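Local structure of RNA polymerase II subunit A C-terminal domain phosphatase SSU72 (4H3K) at residues S34-M40 / R54-T58; G57-V62 / V74-K78; V157-I161 / G204-L208. The protein catalyses dephosphorylation of the C-terminal domain of RNA polymerase II as a serine/threonine protein phosphatase and acts in RNA processing, polyadenylation and termination. The protein carries 1 engineered substitution. All coordinates share one frame; numbering follows the deposited sequence.

Contact 1: S34-M40 / R54-T58; sequences SNQNRSM and RSFGT. With PO4 (phosphate ion), chain F.
Ser34 meets Gly57 of strand 52-57 through its backbone and donates from N to O4 of a phosphate ion, probably from the crystallisation liquor. Ser34 to Arg38 belong to the P-loop of the CX5R phosphatases; Ser32, probably the engineered substitution, stands at the signature cysteine, and its OG and Ser33 N complete the grip on the ion. At Asn35 the backbones come nearest, CA to Gly57 CA 4.4 Å; CB sits 3.5 Å from Gly57 N, and CG, anti to the backbone N (chi1 -164°), lies over the Phe56 backbone. A CB modelled on Gly57 would come 2.9 Å from Asn35 N, so the approach depends on the glycine. Gln36 N (2.7 Å) and Asn37 N donate to phosphate O1, Arg38 N to O3. The Arg38 chain, bent at chi3 (-69°), brings its guanidinium edge-on to the ion, NE 2.6 Å from O3 at an N-H...O angle of 176° and NH2 2.8 Å from O4. With a methionine here, lacking NE and NH2, the phosphate would probably be held less firmly and Glu132 left without its salt-bridge partner. Ser39 OG bonds to Ser32 OG. Lastly, Met40 SD packs 3.4 Å from Ser55 OG, which is hydrogen-bonded to His43 ND1.

Contact 2: G57-V62 / V74-K78; sequences GTGTHV and VYDFK
One methyl of Val62, CG2, stands almost on the axis of the Phe77 ring, 3.8 Å from its centroid and only 3° off the normal, a well-centred CH-pi contact. Val62 holds CG2 anti to its carbonyl carbon, and the Phe77 side chain, with an unusual chi1 of -92°, carries its ring to the 57-62 loop. Backbone atoms of the loop lie along the ring: Gly59 O approaches CE1 to 3.2 Å, and Thr60 C lies near the ring plane at its edge. A CB modelled on Gly57 would be just 3.1 Å from Phe77 CZ, a tight fit, consistent with the absence of a side chain there. Val62 and Tyr75 form an antiparallel hydrogen-bonded pair: Val62 N to Tyr75 O and Tyr75 N to Val62 O both measure 2.9 Å. Their CB atoms lie on the same face, and Tyr75 OH reaches Asp87 of helix 81-98. Val74 CG1 rests 3.4 Å from His61 ND1. Asp76 OD1 accepts from Lys78 N at 3.0 Å, an Asx turn just past the strand. The Val62-Tyr75 pair sits at the open end of a two-stranded antiparallel beta-hairpin, strands 62-64 and 73-75, with the Phe77 ring packed against the loop leading into it.

Contact 3: V157-I161 / G204-L208; sequences VNVDI and GRTFL
Leu208 O receives two donors from the neighbouring strand: Asn158 N, in a hydrogen bond of 3.0 Å, and the CA-H of Val157, whose CA lies 3.2 Å away. For the Asn158 bond the N-H...O angle is 158°, and the donor is tilted 32° from the carbonyl plane. Asn158 O, facing the same segment, is approached by Phe207 CA at 3.2 Å, a further CA-H...O contact. Farther along, direct pairing gives way to a water that accepts from Asp160 N and donates to Thr206 O, the latter at 2.6 Å. The last link is made by a side chain: Arg205 bends at chi3 (76°), and NH2 donates to Asp160 O at 2.9 Å, while NE passes near Val159 CG1. Among the apolar groups, the Phe207 ring meets Val157 CG1 edge-on at CD2, whereas Val159, running alongside in the same direction, sets CG2 3.4 Å from CE2. Asn158 and Leu208 turn to the opposite face. Strand 207-213 is the outermost of the five-stranded sheet within this chain, antiparallel to 153-159, which on its other side pairs with 127-130; another protein chain packs on Thr206 and Leu208. Leu174 of helix 165-184 packs on Val159, Arg205 and Phe207, and Tyr136 of helix 133-145 packs on Asn158 and Leu208.

In the fold
From the N terminus, strand 27-32 leads into 34-40, and contact 1 closes the beta-alpha-beta unit formed with helix 38-48 and strand 52-57. Contact 2 closes the excursion through strands 62-64 and 73-75; its Val62 CG1 touches Gln36 NE2 at 3.4 Å. Contact 3 closes a much longer, mostly helical loop containing helices 165-184 and 188-203. Contacts 1 and 2 overlap at Gly57 and Thr58, contact 3 follows in series, and none nests within another. Contacts 1 and 3 reach the same sheet and meet where Arg38 NH1 probably bonds to Ile161 O, whereas contacts 2 and 3 keep nearest atoms about 9 Å apart, across the chain's centre.

Contact 1: S34-M40 / R54-T58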
# COMPACT_ATOMS: atom_id res chain seq x y z
N SER B 34 -11.60 11.31 -17.42
CA SER B 34 -12.92 11.89 -17.17
C SER B 34 -13.91 10.91 -16.51
O SER B 34 -15.01 11.32 -16.19
CB SER B 34 -13.51 12.40 -18.48
OG SER B 34 -12.68 13.43 -19.01
N ASN B 35 -13.50 9.65 -16.32
CA ASN B 35 -14.41 8.55 -15.88
C ASN B 35 -15.68 8.52 -16.72
O ASN B 35 -16.82 8.48 -16.20
CB ASN B 35 -14.72 8.67 -14.38
CG ASN B 35 -15.30 7.41 -13.79
OD1 ASN B 35 -15.13 6.27 -14.30
ND2 ASN B 35 -15.96 7.59 -12.67
N GLN B 36 -15.49 8.54 -18.04
CA GLN B 36 -16.63 8.54 -18.98
C GLN B 36 -16.57 7.36 -19.94
O GLN B 36 -17.61 6.76 -20.24
CB GLN B 36 -16.62 9.80 -19.81
CG GLN B 36 -17.03 11.05 -19.04
CD GLN B 36 -18.52 11.02 -18.68
OE1 GLN B 36 -19.26 10.18 -19.18
NE2 GLN B 36 -18.94 11.90 -17.79
N ASN B 37 -15.36 7.06 -20.43
CA ASN B 37 -15.19 6.18 -21.58
C ASN B 37 -14.30 4.96 -21.27
O ASN B 37 -14.83 3.89 -21.05
CB ASN B 37 -14.67 7.00 -22.78
CG ASN B 37 -14.41 6.14 -24.03
OD1 ASN B 37 -13.50 6.42 -24.82
ND2 ASN B 37 -15.21 5.13 -24.21
N ARG B 38 -12.98 5.11 -21.24
CA ARG B 38 -12.09 3.96 -21.04
C ARG B 38 -12.34 3.21 -19.72
O ARG B 38 -12.45 1.97 -19.69
CB ARG B 38 -10.64 4.39 -21.21
CG ARG B 38 -10.39 4.88 -22.64
CD ARG B 38 -9.13 5.73 -22.71
NE ARG B 38 -9.29 7.01 -22.00
CZ ARG B 38 -8.30 7.85 -21.74
NH1 ARG B 38 -7.06 7.55 -22.14
NH2 ARG B 38 -8.52 9.00 -21.09
N SER B 39 -12.48 3.95 -18.62
CA SER B 39 -12.68 3.32 -17.32
C SER B 39 -14.07 2.72 -17.17
O SER B 39 -14.23 1.73 -16.48
CB SER B 39 -12.37 4.32 -16.16
OG SER B 39 -13.14 5.53 -16.31
N MET B 40 -15.08 3.31 -17.82
CA MET B 40 -16.44 2.84 -17.70
C MET B 40 -16.72 1.60 -18.57
O MET B 40 -17.43 0.68 -18.15
CB MET B 40 -17.43 3.97 -17.99
CG MET B 40 -17.35 5.06 -16.91
SD MET B 40 -17.94 4.43 -15.33
CE MET B 40 -19.73 4.59 -15.53
N ARG B 54 -14.26 -0.79 -9.10
CA ARG B 54 -14.70 0.59 -9.00
C ARG B 54 -13.93 1.34 -10.09
O ARG B 54 -12.90 0.87 -10.59
CB ARG B 54 -14.37 1.18 -7.63
CG ARG B 54 -14.88 0.41 -6.39
CD ARG B 54 -16.11 1.03 -5.73
NE ARG B 54 -16.21 2.50 -5.86
CZ ARG B 54 -15.93 3.40 -4.91
NH1 ARG B 54 -15.45 3.04 -3.72
NH2 ARG B 54 -16.11 4.69 -5.17
N SER B 55 -14.43 2.51 -10.46
CA SER B 55 -13.81 3.27 -11.51
C SER B 55 -13.79 4.75 -11.16
O SER B 55 -14.64 5.23 -10.40
CB SER B 55 -14.56 3.04 -12.82
OG SER B 55 -15.85 3.60 -12.76
N PHE B 56 -12.79 5.46 -11.70
CA PHE B 56 -12.51 6.83 -11.30
C PHE B 56 -11.91 7.58 -12.46
O PHE B 56 -11.49 6.97 -13.45
CB PHE B 56 -11.50 6.88 -10.13
CG PHE B 56 -11.94 6.11 -8.92
CD1 PHE B 56 -12.79 6.70 -7.99
CD2 PHE B 56 -11.52 4.78 -8.72
CE1 PHE B 56 -13.22 6.00 -6.87
CE2 PHE B 56 -11.92 4.07 -7.62
CZ PHE B 56 -12.77 4.68 -6.67
N GLY B 57 -11.86 8.90 -12.32
CA GLY B 57 -11.09 9.75 -13.23
C GLY B 57 -10.10 10.60 -12.41
O GLY B 57 -10.38 10.94 -11.27
N THR B 58 -8.96 10.93 -12.99
CA THR B 58 -8.00 11.81 -12.32
C THR B 58 -8.00 13.23 -12.85
O THR B 58 -7.29 14.08 -12.30
CB THR B 58 -6.57 11.31 -12.46
OG1 THR B 58 -6.30 11.08 -13.84
CG2 THR B 58 -6.37 10.01 -11.63
P PO4 F . -12.17 8.82 -20.31
O1 PO4 F . -13.03 8.37 -19.17
O2 PO4 F . -12.96 9.71 -21.28
O3 PO4 F . -11.64 7.65 -21.11
O4 PO4 F . -10.96 9.60 -19.85

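Contact 2: G57-V62 / V74-K78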
# COMPACT_ATOMS: atom_id res chain seq x y z
N GLY B 57 -11.86 8.90 -12.32
CA GLY B 57 -11.09 9.75 -13.23
C GLY B 57 -10.10 10.60 -12.41
O GLY B 57 -10.38 10.94 -11.27
N THR B 58 -8.96 10.93 -12.99
CA THR B 58 -8.00 11.81 -12.32
C THR B 58 -8.00 13.23 -12.85
O THR B 58 -7.29 14.08 -12.30
CB THR B 58 -6.57 11.31 -12.46
OG1 THR B 58 -6.30 11.08 -13.84
CG2 THR B 58 -6.37 10.01 -11.63
N GLY B 59 -8.75 13.49 -13.93
CA GLY B 59 -8.75 14.82 -14.53
C GLY B 59 -9.29 15.90 -13.59
O GLY B 59 -10.06 15.61 -12.66
N THR B 60 -8.88 17.14 -13.84
CA THR B 60 -9.40 18.29 -13.12
C THR B 60 -10.91 18.47 -13.36
O THR B 60 -11.62 19.02 -12.52
CB THR B 60 -8.61 19.55 -13.57
OG1 THR B 60 -7.21 19.35 -13.25
CG2 THR B 60 -9.07 20.76 -12.83
N HIS B 61 -11.38 18.03 -14.52
CA HIS B 61 -12.77 18.19 -14.93
C HIS B 61 -13.12 17.08 -15.92
O HIS B 61 -12.24 16.34 -16.38
CB HIS B 61 -12.98 19.55 -15.59
CG HIS B 61 -12.03 19.82 -16.72
ND1 HIS B 61 -12.32 19.51 -18.03
CD2 HIS B 61 -10.77 20.32 -16.71
CE1 HIS B 61 -11.29 19.84 -18.79
NE2 HIS B 61 -10.34 20.32 -18.02
N VAL B 62 -14.39 16.99 -16.25
CA VAL B 62 -14.91 16.00 -17.17
C VAL B 62 -14.95 16.60 -18.55
O VAL B 62 -15.39 17.75 -18.73
CB VAL B 62 -16.32 15.56 -16.76
CG1 VAL B 62 -17.00 14.70 -17.85
CG2 VAL B 62 -16.24 14.83 -15.42
N VAL B 74 -17.37 20.51 -21.50
CA VAL B 74 -16.71 20.38 -20.21
C VAL B 74 -17.73 20.45 -19.09
O VAL B 74 -18.65 21.27 -19.15
CB VAL B 74 -15.60 21.45 -20.04
CG1 VAL B 74 -15.03 21.38 -18.65
CG2 VAL B 74 -14.49 21.25 -21.05
N TYR B 75 -17.56 19.60 -18.08
CA TYR B 75 -18.41 19.57 -16.88
C TYR B 75 -17.58 19.42 -15.59
O TYR B 75 -16.43 18.96 -15.62
CB TYR B 75 -19.38 18.38 -16.94
CG TYR B 75 -20.27 18.41 -18.14
CD1 TYR B 75 -21.49 19.08 -18.10
CD2 TYR B 75 -19.88 17.80 -19.32
CE1 TYR B 75 -22.32 19.13 -19.23
CE2 TYR B 75 -20.70 17.83 -20.44
CZ TYR B 75 -21.91 18.49 -20.39
OH TYR B 75 -22.70 18.52 -21.50
N ASP B 76 -18.18 19.80 -14.47
CA ASP B 76 -17.66 19.49 -13.15
C ASP B 76 -17.86 17.98 -12.88
O ASP B 76 -18.76 17.35 -13.43
CB ASP B 76 -18.41 20.32 -12.09
CG ASP B 76 -17.66 20.38 -10.76
OD1 ASP B 76 -17.30 19.32 -10.20
OD2 ASP B 76 -17.44 21.51 -10.25
N PHE B 77 -17.02 17.40 -12.03
CA PHE B 77 -17.26 16.04 -11.55
C PHE B 77 -18.54 15.84 -10.72
O PHE B 77 -19.03 14.71 -10.59
CB PHE B 77 -16.05 15.54 -10.77
CG PHE B 77 -15.08 14.80 -11.60
CD1 PHE B 77 -14.03 15.48 -12.22
CD2 PHE B 77 -15.18 13.41 -11.77
CE1 PHE B 77 -13.09 14.80 -12.99
CE2 PHE B 77 -14.24 12.71 -12.54
CZ PHE B 77 -13.21 13.40 -13.17
N LYS B 78 -19.08 16.94 -10.17
CA LYS B 78 -20.33 16.90 -9.41
C LYS B 78 -21.57 16.67 -10.28
O LYS B 78 -22.63 16.40 -9.77
CB LYS B 78 -20.49 18.17 -8.54
CG LYS B 78 -19.56 18.20 -7.33
CD LYS B 78 -19.13 19.61 -6.99
CE LYS B 78 -17.68 19.61 -6.50
NZ LYS B 78 -17.53 19.84 -5.02

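Contact 3: V157-I161 / G204-L208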
# COMPACT_ATOMS: atom_id res chain seq x y z
N VAL B 157 -0.83 -0.40 -12.46
CA VAL B 157 -0.37 -0.79 -13.79
C VAL B 157 -1.02 0.14 -14.80
O VAL B 157 -2.24 0.40 -14.74
CB VAL B 157 -0.71 -2.26 -14.11
CG1 VAL B 157 -0.36 -2.61 -15.57
CG2 VAL B 157 0.01 -3.22 -13.09
N ASN B 158 -0.21 0.62 -15.74
CA ASN B 158 -0.73 1.43 -16.85
C ASN B 158 -0.80 0.67 -18.15
O ASN B 158 0.12 -0.09 -18.45
CB ASN B 158 0.15 2.66 -17.08
CG ASN B 158 -0.44 3.61 -18.08
OD1 ASN B 158 -1.51 4.20 -17.84
ND2 ASN B 158 0.23 3.76 -19.22
N VAL B 159 -1.87 0.91 -18.92
CA VAL B 159 -1.88 0.59 -20.37
C VAL B 159 -2.35 1.83 -21.10
O VAL B 159 -3.42 2.32 -20.80
CB VAL B 159 -2.97 -0.41 -20.82
CG1 VAL B 159 -2.54 -1.08 -22.18
CG2 VAL B 159 -3.41 -1.34 -19.78
N ASP B 160 -1.59 2.32 -22.08
CA ASP B 160 -2.06 3.43 -22.89
C ASP B 160 -3.23 3.03 -23.78
O ASP B 160 -3.09 2.23 -24.70
CB ASP B 160 -0.94 4.06 -23.73
CG ASP B 160 -0.09 5.06 -22.93
OD1 ASP B 160 -0.35 5.32 -21.74
OD2 ASP B 160 0.86 5.59 -23.52
N ILE B 161 -4.40 3.60 -23.50
CA ILE B 161 -5.58 3.36 -24.33
C ILE B 161 -6.08 4.68 -24.90
O ILE B 161 -6.36 5.62 -24.14
CB ILE B 161 -6.71 2.68 -23.53
CG1 ILE B 161 -6.26 1.33 -22.95
CG2 ILE B 161 -7.99 2.55 -24.42
CD1 ILE B 161 -7.12 0.89 -21.68
N GLY B 204 2.14 -6.19 -27.83
CA GLY B 204 2.92 -5.07 -28.41
C GLY B 204 2.72 -3.72 -27.70
O GLY B 204 3.20 -2.68 -28.18
N ARG B 205 2.03 -3.73 -26.55
CA ARG B 205 1.77 -2.52 -25.75
C ARG B 205 2.55 -2.55 -24.42
O ARG B 205 2.71 -3.62 -23.83
CB ARG B 205 0.28 -2.38 -25.49
CG ARG B 205 -0.51 -2.39 -26.81
CD ARG B 205 -1.98 -2.66 -26.60
NE ARG B 205 -2.65 -1.49 -26.08
CZ ARG B 205 -3.91 -1.16 -26.36
NH1 ARG B 205 -4.64 -1.91 -27.18
NH2 ARG B 205 -4.42 -0.06 -25.83
N THR B 206 3.05 -1.39 -23.98
CA THR B 206 3.85 -1.30 -22.76
C THR B 206 2.97 -1.18 -21.48
O THR B 206 1.93 -0.50 -21.47
CB THR B 206 5.05 -0.25 -22.87
OG1 THR B 206 5.22 0.47 -21.64
CG2 THR B 206 4.81 0.72 -23.92
N PHE B 207 3.38 -1.89 -20.44
CA PHE B 207 2.68 -1.90 -19.14
C PHE B 207 3.59 -1.40 -18.02
O PHE B 207 4.36 -2.18 -17.45
CB PHE B 207 2.15 -3.31 -18.83
CG PHE B 207 1.00 -3.76 -19.72
CD1 PHE B 207 1.23 -4.31 -20.97
CD2 PHE B 207 -0.32 -3.68 -19.26
CE1 PHE B 207 0.17 -4.73 -21.79
CE2 PHE B 207 -1.39 -4.12 -20.06
CZ PHE B 207 -1.15 -4.64 -21.33
N LEU B 208 3.51 -0.10 -17.69
CA LEU B 208 4.20 0.45 -16.53
C LEU B 208 3.65 -0.19 -15.28
O LEU B 208 2.47 -0.56 -15.22
CB LEU B 208 4.07 1.97 -16.46
CG LEU B 208 4.67 2.74 -17.63
CD1 LEU B 208 4.21 4.22 -17.68
CD2 LEU B 208 6.23 2.62 -17.69
O HOH W 1 0.84 1.09 -23.23